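Side-chain contacts in protein p13 MTCP-1 (Homo sapiens, PDB 1A1X), which binds the PH domains of AKT1 and AKT2 and enhances the phosphorylation and activation of these kinases: residues 17-22 / 59-64; 27-32 / 50-55; 65-70 / 84-89. All coordinates share one frame; numbering follows the deposited sequence.

Contact 1: residues 17-22 / 59-64; sequences HQEGIY and SHLLTS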
loop_
_atom_site.group_PDB
_atom_site.type_symbol
_atom_site.label_atom_id
_atom_site.label_comp_id
_atom_site.label_asym_id
_atom_site.label_seq_id
_atom_site.Cartn_x
_atom_site.Cartn_y
_atom_site.Cartn_z
ATOM N N HIS A 17 -12.732 12.320 16.460
ATOM C CA HIS A 17 -12.840 12.654 17.878
ATOM C C HIS A 17 -12.020 13.915 18.085
ATOM O O HIS A 17 -12.502 14.935 18.591
ATOM C CB HIS A 17 -12.292 11.542 18.760
ATOM C CG HIS A 17 -12.522 11.787 20.212
ATOM N ND1 HIS A 17 -13.747 11.593 20.808
ATOM C CD2 HIS A 17 -11.713 12.292 21.169
ATOM C CE1 HIS A 17 -13.685 11.973 22.070
ATOM N NE2 HIS A 17 -12.460 12.403 22.314
ATOM N N GLN A 18 -10.774 13.821 17.649
ATOM C CA GLN A 18 -9.817 14.899 17.707
ATOM C C GLN A 18 -9.180 14.865 16.325
ATOM O O GLN A 18 -9.248 13.841 15.641
ATOM C CB GLN A 18 -8.783 14.589 18.777
ATOM C CG GLN A 18 -7.850 15.715 19.085
ATOM C CD GLN A 18 -6.852 15.338 20.151
ATOM O OE1 GLN A 18 -5.935 14.549 19.905
ATOM N NE2 GLN A 18 -7.023 15.900 21.350
ATOM N N GLU A 19 -8.577 15.971 15.906
ATOM C CA GLU A 19 -7.945 16.040 14.592
ATOM C C GLU A 19 -7.040 14.834 14.375
ATOM O O GLU A 19 -6.132 14.597 15.161
ATOM C CB GLU A 19 -7.117 17.328 14.469
ATOM C CG GLU A 19 -7.416 18.181 13.230
ATOM C CD GLU A 19 -6.681 17.719 11.983
ATOM O OE1 GLU A 19 -7.169 16.805 11.283
ATOM O OE2 GLU A 19 -5.613 18.290 11.692
ATOM N N GLY A 20 -7.339 14.044 13.350
ATOM C CA GLY A 20 -6.528 12.876 13.052
ATOM C C GLY A 20 -6.832 11.591 13.808
ATOM O O GLY A 20 -6.250 10.546 13.497
ATOM N N ILE A 21 -7.705 11.657 14.815
ATOM C CA ILE A 21 -8.060 10.464 15.578
ATOM C C ILE A 21 -9.546 10.189 15.414
ATOM O O ILE A 21 -10.393 11.029 15.729
ATOM C CB ILE A 21 -7.684 10.588 17.072
ATOM C CG1 ILE A 21 -6.188 10.868 17.210
ATOM C CG2 ILE A 21 -8.007 9.273 17.819
ATOM C CD1 ILE A 21 -5.720 11.058 18.643
ATOM N N TYR A 22 -9.840 9.013 14.873
ATOM C CA TYR A 22 -11.193 8.581 14.602
ATOM C C TYR A 22 -11.576 7.382 15.450
ATOM O O TYR A 22 -10.729 6.740 16.062
ATOM C CB TYR A 22 -11.309 8.197 13.120
ATOM C CG TYR A 22 -11.140 9.364 12.169
ATOM C CD1 TYR A 22 -9.879 9.911 11.914
ATOM C CD2 TYR A 22 -12.244 9.945 11.553
ATOM C CE1 TYR A 22 -9.734 11.015 11.073
ATOM C CE2 TYR A 22 -12.111 11.041 10.714
ATOM C CZ TYR A 22 -10.858 11.572 10.479
ATOM O OH TYR A 22 -10.735 12.664 9.658
ATOM N N SER A 59 -15.529 23.853 15.030
ATOM C CA SER A 59 -14.914 25.091 14.568
ATOM C C SER A 59 -13.434 24.892 14.239
ATOM O O SER A 59 -12.924 25.483 13.292
ATOM C CB SER A 59 -15.096 26.204 15.607
ATOM O OG SER A 59 -14.631 25.818 16.890
ATOM N N HIS A 60 -12.758 24.050 15.018
ATOM C CA HIS A 60 -11.343 23.746 14.797
ATOM C C HIS A 60 -11.168 22.757 13.654
ATOM O O HIS A 60 -10.159 22.779 12.948
ATOM C CB HIS A 60 -10.721 23.126 16.046
ATOM C CG HIS A 60 -10.263 24.127 17.058
ATOM N ND1 HIS A 60 -10.759 24.164 18.343
ATOM C CD2 HIS A 60 -9.325 25.102 16.986
ATOM C CE1 HIS A 60 -10.143 25.116 19.022
ATOM N NE2 HIS A 60 -9.270 25.700 18.221
ATOM N N LEU A 61 -12.157 21.890 13.475
ATOM C CA LEU A 61 -12.101 20.869 12.442
ATOM C C LEU A 61 -12.472 21.326 11.026
ATOM O O LEU A 61 -12.182 20.627 10.055
ATOM C CB LEU A 61 -12.964 19.683 12.868
ATOM C CG LEU A 61 -12.644 19.129 14.258
ATOM C CD1 LEU A 61 -13.713 18.132 14.695
ATOM C CD2 LEU A 61 -11.266 18.484 14.260
ATOM N N LEU A 62 -13.092 22.499 10.905
ATOM C CA LEU A 62 -13.508 23.024 9.601
ATOM C C LEU A 62 -12.359 23.197 8.608
ATOM O O LEU A 62 -12.542 23.058 7.401
ATOM C CB LEU A 62 -14.218 24.379 9.755
ATOM C CG LEU A 62 -15.560 24.541 10.482
ATOM C CD1 LEU A 62 -15.884 26.022 10.531
ATOM C CD2 LEU A 62 -16.681 23.781 9.788
ATOM N N THR A 63 -11.178 23.499 9.126
ATOM C CA THR A 63 -10.010 23.731 8.286
ATOM C C THR A 63 -9.169 22.501 7.941
ATOM O O THR A 63 -8.313 22.566 7.054
ATOM C CB THR A 63 -9.093 24.775 8.934
ATOM O OG1 THR A 63 -8.676 24.312 10.231
ATOM C CG2 THR A 63 -9.832 26.107 9.072
ATOM N N SER A 64 -9.420 21.393 8.633
ATOM C CA SER A 64 -8.681 20.151 8.426
ATOM C C SER A 64 -8.784 19.577 7.016
ATOM O O SER A 64 -9.784 19.776 6.332
ATOM C CB SER A 64 -9.153 19.100 9.433
ATOM O OG SER A 64 -8.458 17.878 9.255
#

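Contact 2: residues 27-32 / 50-55; sequences QRTWVA and VPLGDA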
loop_
_atom_site.group_PDB
_atom_site.type_symbol
_atom_site.label_atom_id
_atom_site.label_comp_id
_atom_site.label_asym_id
_atom_site.label_seq_id
_atom_site.Cartn_x
_atom_site.Cartn_y
_atom_site.Cartn_z
ATOM N N GLN A 27 -15.899 1.384 18.743
ATOM C CA GLN A 27 -15.260 2.319 19.673
ATOM C C GLN A 27 -13.735 2.233 19.654
ATOM O O GLN A 27 -13.063 2.779 20.526
ATOM C CB GLN A 27 -15.772 2.123 21.104
ATOM C CG GLN A 27 -17.223 2.522 21.319
ATOM C CD GLN A 27 -17.731 2.093 22.687
ATOM O OE1 GLN A 27 -18.459 1.097 22.811
ATOM N NE2 GLN A 27 -17.327 2.825 23.730
ATOM N N ARG A 28 -13.192 1.537 18.663
ATOM C CA ARG A 28 -11.751 1.417 18.526
ATOM C C ARG A 28 -11.215 2.679 17.858
ATOM O O ARG A 28 -11.866 3.264 16.990
ATOM C CB ARG A 28 -11.397 0.201 17.678
ATOM C CG ARG A 28 -11.776 -1.112 18.313
ATOM C CD ARG A 28 -11.396 -2.245 17.415
ATOM N NE ARG A 28 -11.956 -2.048 16.087
ATOM C CZ ARG A 28 -11.721 -2.844 15.052
ATOM N NH1 ARG A 28 -10.928 -3.902 15.190
ATOM N NH2 ARG A 28 -12.276 -2.578 13.875
ATOM N N THR A 29 -10.036 3.113 18.280
ATOM C CA THR A 29 -9.443 4.309 17.705
ATOM C C THR A 29 -8.545 4.018 16.502
ATOM O O THR A 29 -7.897 2.971 16.419
ATOM C CB THR A 29 -8.664 5.120 18.757
ATOM O OG1 THR A 29 -7.713 4.275 19.402
ATOM C CG2 THR A 29 -9.607 5.693 19.792
ATOM N N TRP A 30 -8.565 4.941 15.547
ATOM C CA TRP A 30 -7.768 4.860 14.333
ATOM C C TRP A 30 -7.048 6.187 14.208
ATOM O O TRP A 30 -7.642 7.231 14.464
ATOM C CB TRP A 30 -8.673 4.682 13.127
ATOM C CG TRP A 30 -9.299 3.344 13.023
ATOM C CD1 TRP A 30 -10.344 2.866 13.761
ATOM C CD2 TRP A 30 -8.950 2.307 12.099
ATOM N NE1 TRP A 30 -10.670 1.597 13.352
ATOM C CE2 TRP A 30 -9.830 1.228 12.331
ATOM C CE3 TRP A 30 -7.980 2.184 11.095
ATOM C CZ2 TRP A 30 -9.773 0.040 11.593
ATOM C CZ3 TRP A 30 -7.926 1.000 10.357
ATOM C CH2 TRP A 30 -8.818 -0.054 10.613
ATOM N N VAL A 31 -5.760 6.151 13.884
ATOM C CA VAL A 31 -4.975 7.373 13.720
ATOM C C VAL A 31 -4.802 7.617 12.223
ATOM O O VAL A 31 -4.346 6.728 11.488
ATOM C CB VAL A 31 -3.579 7.254 14.394
ATOM C CG1 VAL A 31 -2.742 8.490 14.103
ATOM C CG2 VAL A 31 -3.729 7.072 15.905
ATOM N N ALA A 32 -5.189 8.805 11.769
ATOM C CA ALA A 32 -5.081 9.144 10.357
ATOM C C ALA A 32 -4.021 10.201 10.074
ATOM O O ALA A 32 -3.959 11.227 10.748
ATOM C CB ALA A 32 -6.434 9.591 9.813
ATOM N N VAL A 50 -5.088 4.721 21.167
ATOM C CA VAL A 50 -4.508 5.969 21.654
ATOM C C VAL A 50 -5.440 6.558 22.701
ATOM O O VAL A 50 -6.608 6.182 22.771
ATOM C CB VAL A 50 -4.287 6.997 20.510
ATOM C CG1 VAL A 50 -3.222 6.498 19.551
ATOM C CG2 VAL A 50 -5.582 7.260 19.762
ATOM N N PRO A 51 -4.927 7.450 23.562
ATOM C CA PRO A 51 -5.790 8.042 24.586
ATOM C C PRO A 51 -6.792 8.983 23.952
ATOM O O PRO A 51 -6.579 9.489 22.845
ATOM C CB PRO A 51 -4.800 8.804 25.466
ATOM C CG PRO A 51 -3.749 9.231 24.497
ATOM C CD PRO A 51 -3.555 7.977 23.667
ATOM N N LEU A 52 -7.918 9.161 24.622
ATOM C CA LEU A 52 -8.945 10.063 24.135
ATOM C C LEU A 52 -9.189 11.098 25.213
ATOM O O LEU A 52 -9.335 10.756 26.387
ATOM C CB LEU A 52 -10.247 9.319 23.840
ATOM C CG LEU A 52 -10.266 8.391 22.629
ATOM C CD1 LEU A 52 -11.606 7.679 22.556
ATOM C CD2 LEU A 52 -10.016 9.180 21.368
ATOM N N GLY A 53 -9.154 12.362 24.816
ATOM C CA GLY A 53 -9.412 13.436 25.752
ATOM C C GLY A 53 -10.747 14.011 25.334
ATOM O O GLY A 53 -11.663 13.259 24.974
ATOM N N ASP A 54 -10.849 15.335 25.325
ATOM C CA ASP A 54 -12.087 15.991 24.919
ATOM C C ASP A 54 -12.268 15.904 23.402
ATOM O O ASP A 54 -11.282 15.864 22.656
ATOM C CB ASP A 54 -12.060 17.472 25.310
ATOM C CG ASP A 54 -11.849 17.687 26.796
ATOM O OD1 ASP A 54 -12.075 16.753 27.586
ATOM O OD2 ASP A 54 -11.451 18.805 27.173
ATOM N N ALA A 55 -13.521 15.847 22.956
ATOM C CA ALA A 55 -13.802 15.827 21.525
ATOM C C ALA A 55 -13.523 17.249 21.073
ATOM O O ALA A 55 -13.837 18.202 21.788
ATOM C CB ALA A 55 -15.246 15.478 21.275
#

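Contact 3: residues 65-70 / 84-89; sequences QLPLMW and RLWQIQ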
loop_
_atom_site.group_PDB
_atom_site.type_symbol
_atom_site.label_atom_id
_atom_site.label_comp_id
_atom_site.label_asym_id
_atom_site.label_seq_id
_atom_site.Cartn_x
_atom_site.Cartn_y
_atom_site.Cartn_z
ATOM N N GLN A 65 -7.744 18.863 6.589
ATOM C CA GLN A 65 -7.735 18.222 5.268
ATOM C C GLN A 65 -8.542 16.910 5.295
ATOM O O GLN A 65 -8.998 16.417 4.260
ATOM C CB GLN A 65 -6.297 17.943 4.816
ATOM C CG GLN A 65 -5.470 19.198 4.571
ATOM C CD GLN A 65 -4.074 18.874 4.087
ATOM O OE1 GLN A 65 -3.199 18.537 4.878
ATOM N NE2 GLN A 65 -3.863 18.954 2.782
ATOM N N LEU A 66 -8.684 16.348 6.489
ATOM C CA LEU A 66 -9.429 15.111 6.721
ATOM C C LEU A 66 -10.876 15.454 7.100
ATOM O O LEU A 66 -11.141 16.502 7.705
ATOM C CB LEU A 66 -8.761 14.300 7.841
ATOM C CG LEU A 66 -7.692 13.261 7.486
ATOM C CD1 LEU A 66 -7.252 13.378 6.036
ATOM C CD2 LEU A 66 -6.516 13.389 8.442
ATOM N N PRO A 67 -11.821 14.554 6.790
ATOM C CA PRO A 67 -13.237 14.778 7.092
ATOM C C PRO A 67 -13.686 14.466 8.509
ATOM O O PRO A 67 -12.957 13.854 9.295
ATOM C CB PRO A 67 -13.934 13.873 6.080
ATOM C CG PRO A 67 -13.026 12.684 6.046
ATOM C CD PRO A 67 -11.632 13.296 6.042
ATOM N N LEU A 68 -14.900 14.912 8.824
ATOM C CA LEU A 68 -15.508 14.674 10.129
ATOM C C LEU A 68 -15.914 13.207 10.223
ATOM O O LEU A 68 -15.941 12.631 11.311
ATOM C CB LEU A 68 -16.762 15.537 10.313
ATOM C CG LEU A 68 -16.656 17.058 10.340
ATOM C CD1 LEU A 68 -18.048 17.639 10.511
ATOM C CD2 LEU A 68 -15.759 17.514 11.470
ATOM N N MET A 69 -16.226 12.604 9.082
ATOM C CA MET A 69 -16.637 11.211 9.069
ATOM C C MET A 69 -16.487 10.535 7.717
ATOM O O MET A 69 -16.561 11.179 6.671
ATOM C CB MET A 69 -18.096 11.094 9.493
ATOM C CG MET A 69 -19.049 11.782 8.535
ATOM S SD MET A 69 -20.467 10.763 8.124
ATOM C CE MET A 69 -19.889 9.976 6.651
ATOM N N TRP A 70 -16.309 9.219 7.768
ATOM C CA TRP A 70 -16.192 8.375 6.586
ATOM C C TRP A 70 -17.221 7.279 6.794
ATOM O O TRP A 70 -17.330 6.745 7.893
ATOM C CB TRP A 70 -14.805 7.731 6.503
ATOM C CG TRP A 70 -13.769 8.529 5.789
ATOM C CD1 TRP A 70 -13.797 8.928 4.488
ATOM C CD2 TRP A 70 -12.486 8.909 6.299
ATOM N NE1 TRP A 70 -12.602 9.520 4.152
ATOM C CE2 TRP A 70 -11.779 9.519 5.244
ATOM C CE3 TRP A 70 -11.861 8.784 7.549
ATOM C CZ2 TRP A 70 -10.472 10.005 5.395
ATOM C CZ3 TRP A 70 -10.563 9.267 7.704
ATOM C CH2 TRP A 70 -9.882 9.871 6.626
ATOM N N ARG A 84 -17.795 13.459 -0.745
ATOM C CA ARG A 84 -16.650 13.077 -1.560
ATOM C C ARG A 84 -16.335 11.608 -1.338
ATOM O O ARG A 84 -16.616 11.067 -0.271
ATOM C CB ARG A 84 -15.445 13.927 -1.203
ATOM C CG ARG A 84 -15.689 15.391 -1.392
ATOM C CD ARG A 84 -14.534 16.193 -0.853
ATOM N NE ARG A 84 -14.789 17.629 -0.931
ATOM C CZ ARG A 84 -14.408 18.502 -0.004
ATOM N NH1 ARG A 84 -13.756 18.080 1.075
ATOM N NH2 ARG A 84 -14.678 19.793 -0.155
ATOM N N LEU A 85 -15.765 10.969 -2.357
ATOM C CA LEU A 85 -15.408 9.555 -2.307
ATOM C C LEU A 85 -13.919 9.346 -2.131
ATOM O O LEU A 85 -13.105 10.063 -2.709
ATOM C CB LEU A 85 -15.877 8.833 -3.571
ATOM C CG LEU A 85 -17.241 8.142 -3.552
ATOM C CD1 LEU A 85 -18.283 9.028 -2.917
ATOM C CD2 LEU A 85 -17.641 7.776 -4.967
ATOM N N TRP A 86 -13.579 8.368 -1.301
ATOM C CA TRP A 86 -12.196 8.018 -1.014
ATOM C C TRP A 86 -12.021 6.554 -1.378
ATOM O O TRP A 86 -12.702 5.695 -0.832
ATOM C CB TRP A 86 -11.882 8.208 0.470
ATOM C CG TRP A 86 -11.968 9.624 0.934
ATOM C CD1 TRP A 86 -13.103 10.380 1.051
ATOM C CD2 TRP A 86 -10.886 10.455 1.374
ATOM N NE1 TRP A 86 -12.793 11.624 1.536
ATOM C CE2 TRP A 86 -11.441 11.701 1.746
ATOM C CE3 TRP A 86 -9.501 10.267 1.496
ATOM C CZ2 TRP A 86 -10.661 12.761 2.230
ATOM C CZ3 TRP A 86 -8.724 11.317 1.982
ATOM C CH2 TRP A 86 -9.307 12.548 2.342
ATOM N N GLN A 87 -11.127 6.280 -2.318
ATOM C CA GLN A 87 -10.873 4.918 -2.767
ATOM C C GLN A 87 -9.997 4.160 -1.781
ATOM O O GLN A 87 -8.991 4.690 -1.323
ATOM C CB GLN A 87 -10.159 4.957 -4.128
ATOM C CG GLN A 87 -9.877 3.590 -4.735
ATOM C CD GLN A 87 -11.149 2.858 -5.134
ATOM O OE1 GLN A 87 -11.941 3.363 -5.935
ATOM N NE2 GLN A 87 -11.353 1.664 -4.580
ATOM N N ILE A 88 -10.383 2.941 -1.420
ATOM C CA ILE A 88 -9.541 2.147 -0.530
ATOM C C ILE A 88 -8.508 1.519 -1.466
ATOM O O ILE A 88 -8.849 0.659 -2.275
ATOM C CB ILE A 88 -10.326 1.022 0.187
ATOM C CG1 ILE A 88 -11.348 1.608 1.166
ATOM C CG2 ILE A 88 -9.364 0.110 0.953
ATOM C CD1 ILE A 88 -12.306 0.562 1.748
ATOM N N GLN A 89 -7.273 2.011 -1.425
ATOM C CA GLN A 89 -6.216 1.477 -2.288
ATOM C C GLN A 89 -5.631 0.193 -1.725
ATOM O O GLN A 89 -5.177 -0.678 -2.472
ATOM C CB GLN A 89 -5.153 2.527 -2.557
ATOM C CG GLN A 89 -5.744 3.758 -3.201
ATOM C CD GLN A 89 -4.696 4.594 -3.875
ATOM O OE1 GLN A 89 -3.968 5.330 -3.227
ATOM N NE2 GLN A 89 -4.606 4.475 -5.191
#

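Contact 1: residues 17-22 / 59-64
Glu19 and Leu61 mark the closest approach of the two backbones, with Glu19 CA 6.7 Å from Leu61 CA, at a place where both chains are turning. Glu19 and Gly20 are the central residues of a type II beta turn from Gln18 to Ile21, closed by Ile21 N on Gln18 O at 2.8 Å. At the base of the turn a classic beta bulge sets His17 and Gln18 opposite Ile21. Gly20 has a positive phi (84°), a conformation that suits a residue without a side chain. The 59-64 segment carries a type I turn from Leu61 to Ser64, in which Ser64 N reaches Leu61 O at 3.2 Å.

The polar part of the contact is a short hydrogen bond: Ser64 OG donates to Glu19 OE1 at 2.6 Å. The hydroxyl approaches from above the carboxylate, 69° out of its plane. Glu19 reaches it through a bend at chi2 (-83°), which folds the carboxylate round toward the serine. The same hydroxyl accepts a bond from Leu66 N, in the pattern of an ST turn, and is therefore gripped on both its donor and acceptor functions. Beside this bond the two longer side chains slide past each other in opposite directions. The Leu61 branch ending in CD2 lies against the aliphatic part of Glu19, with CD2 4.0 Å from Glu19 CG, and also comes close to the backbone N of Glu19.

Around the contact, Leu61 packs on Val16 of strand 13-16 and on Leu68 in the loop before strand 69-73. The contact therefore ties the 18-21 hairpin turn, between strands 13-16 and 21-24 of the barrel, to helix 58-61 and the chain leading into strand 69-73.

Contact 2: residues 27-32 / 50-55
Thr29 and Val31, on the outward-facing side of barrel strand 29-36, meet Val50 and Leu52 in the long loop that leads from strand 41-46 to helix 58-61. In the TCL1-family barrel this connection carries the chain from the first run of four antiparallel strands to the second, and the contact is where the loop lies against the sheet. The backbones come nearest at Thr29 and Val50, their CA atoms 6.5 Å apart.

Thr29 is the residue shared by both loop partners. Its methyl CG2 meets Leu52 tip to tip, with CG2 3.8 Å from Leu52 CD2 and nearly as close to the other methyl, CD1, so that it faces the fork of the leucine. Its other branch turns to Val50, where Thr29 OG1 is 3.7 Å from Val50 CG2. With chi1 at 54°, OG1 sits between the backbone N and the carbonyl carbon, where it is hydrogen-bonded to Ile48 O, two residues before Val50. The two valines cross obliquely through single methyls: Val31 CG2 lies 3.7 Å from Val50 CG1. Val50 thus spreads its two branches over different residues of the strand, CG1 on Val31 and CG2 on Thr29.

Nearby, Val50 also covers Ile21, and Leu52 lies on Arg23 and His17, so this loop spans strands 21-24 and 29-36. Trp30, between the two contact residues, leaves the strand on the other side, where its indole packs on Val45 and Leu100.

Between the two segments the side-chain contact is made mainly by methyl groups, which impose little directional restraint. Direction comes from adjoining polar groups: the Thr29 hydroxyl on Ile48 O, and Gln47 NE2 on Thr29 O, which together tie the beginning of the loop to the strand at Thr29.

Contact 3: residues 65-70 / 84-89
Trp70 and Trp86 approach each other from strands 69-73 and 85-94, which are separated in the sheet by strand 77-80, and their CA atoms are 8.6 Å apart. The meeting is thus one of side chains inside the closed antiparallel beta barrel of the TCL1 family.

The two indoles form a T-shaped (edge-to-face) pair, with the planes at 90° and the centroids of the five-membered rings 4.3 Å apart. Trp70 supplies the edge. Its NE1 stands 3.1 Å above the Trp86 plane, and its N-H is directed at the five-membered ring, putting a polar donor over the pi cloud. Farther along the same edge, Trp70 CZ2 lies 4.0 Å from Trp86 CE3, so the edge runs over both rings of its partner. Trp86 reaches into the barrel with CG anti to the carbonyl carbon (chi1 -65°), presenting this face to Trp70.

Pro67 touches both indoles. Its CG sits 3.5 Å above the centre of one face of Trp70, while Pro67 CD approaches Trp86 CZ2 obliquely at 4.0 Å. Leu66 adds a looser apolar touch through CD1 on Trp86 CH2. Tyr22 also packs its ring against Trp70, and Leu41, Ala43 and Leu104 touch Trp86, so both the first and the second four strands contribute to the packing round the indoles. At the far end of the 84-89 segment, Gln89 NE2 bonds to Glu5 OE2 and Ala3 O of the second subunit.

The pyrrole nitrogens of the pair have different roles, since Trp86 NE1 is hydrogen-bonded to Asp80 OD2 whereas the N-H of Trp70 is turned to the ring; the two donors, Trp70 NE1 and Trp86 NE1, lie 3.4 Å from each other.

In the fold
The three contacts belong to one closed barrel, two on its outside and one within. Contacts 1 and 2, with centres about 11 Å apart, use neighbouring strands, 21-24 and 29-36: Gly20 O is 2.7 Å from Ala32 N, a probable hydrogen bond, and His17 CD2 packs 3.6 Å from Leu52 CD2. Along the chain, contact 2 is nested within the loop closed by contact 1. Contact 3 follows in series, its centre about 13 Å from that of contact 1. These two meet where Tyr22 CZ lies 3.6 Å from Trp70 CZ3, where Tyr22 OH probably bonds to Pro67 O, and where Leu61 packs on Leu68. Contacts 2 and 3, about 17 Å apart between centres, touch lightly through Ala32 and Leu66.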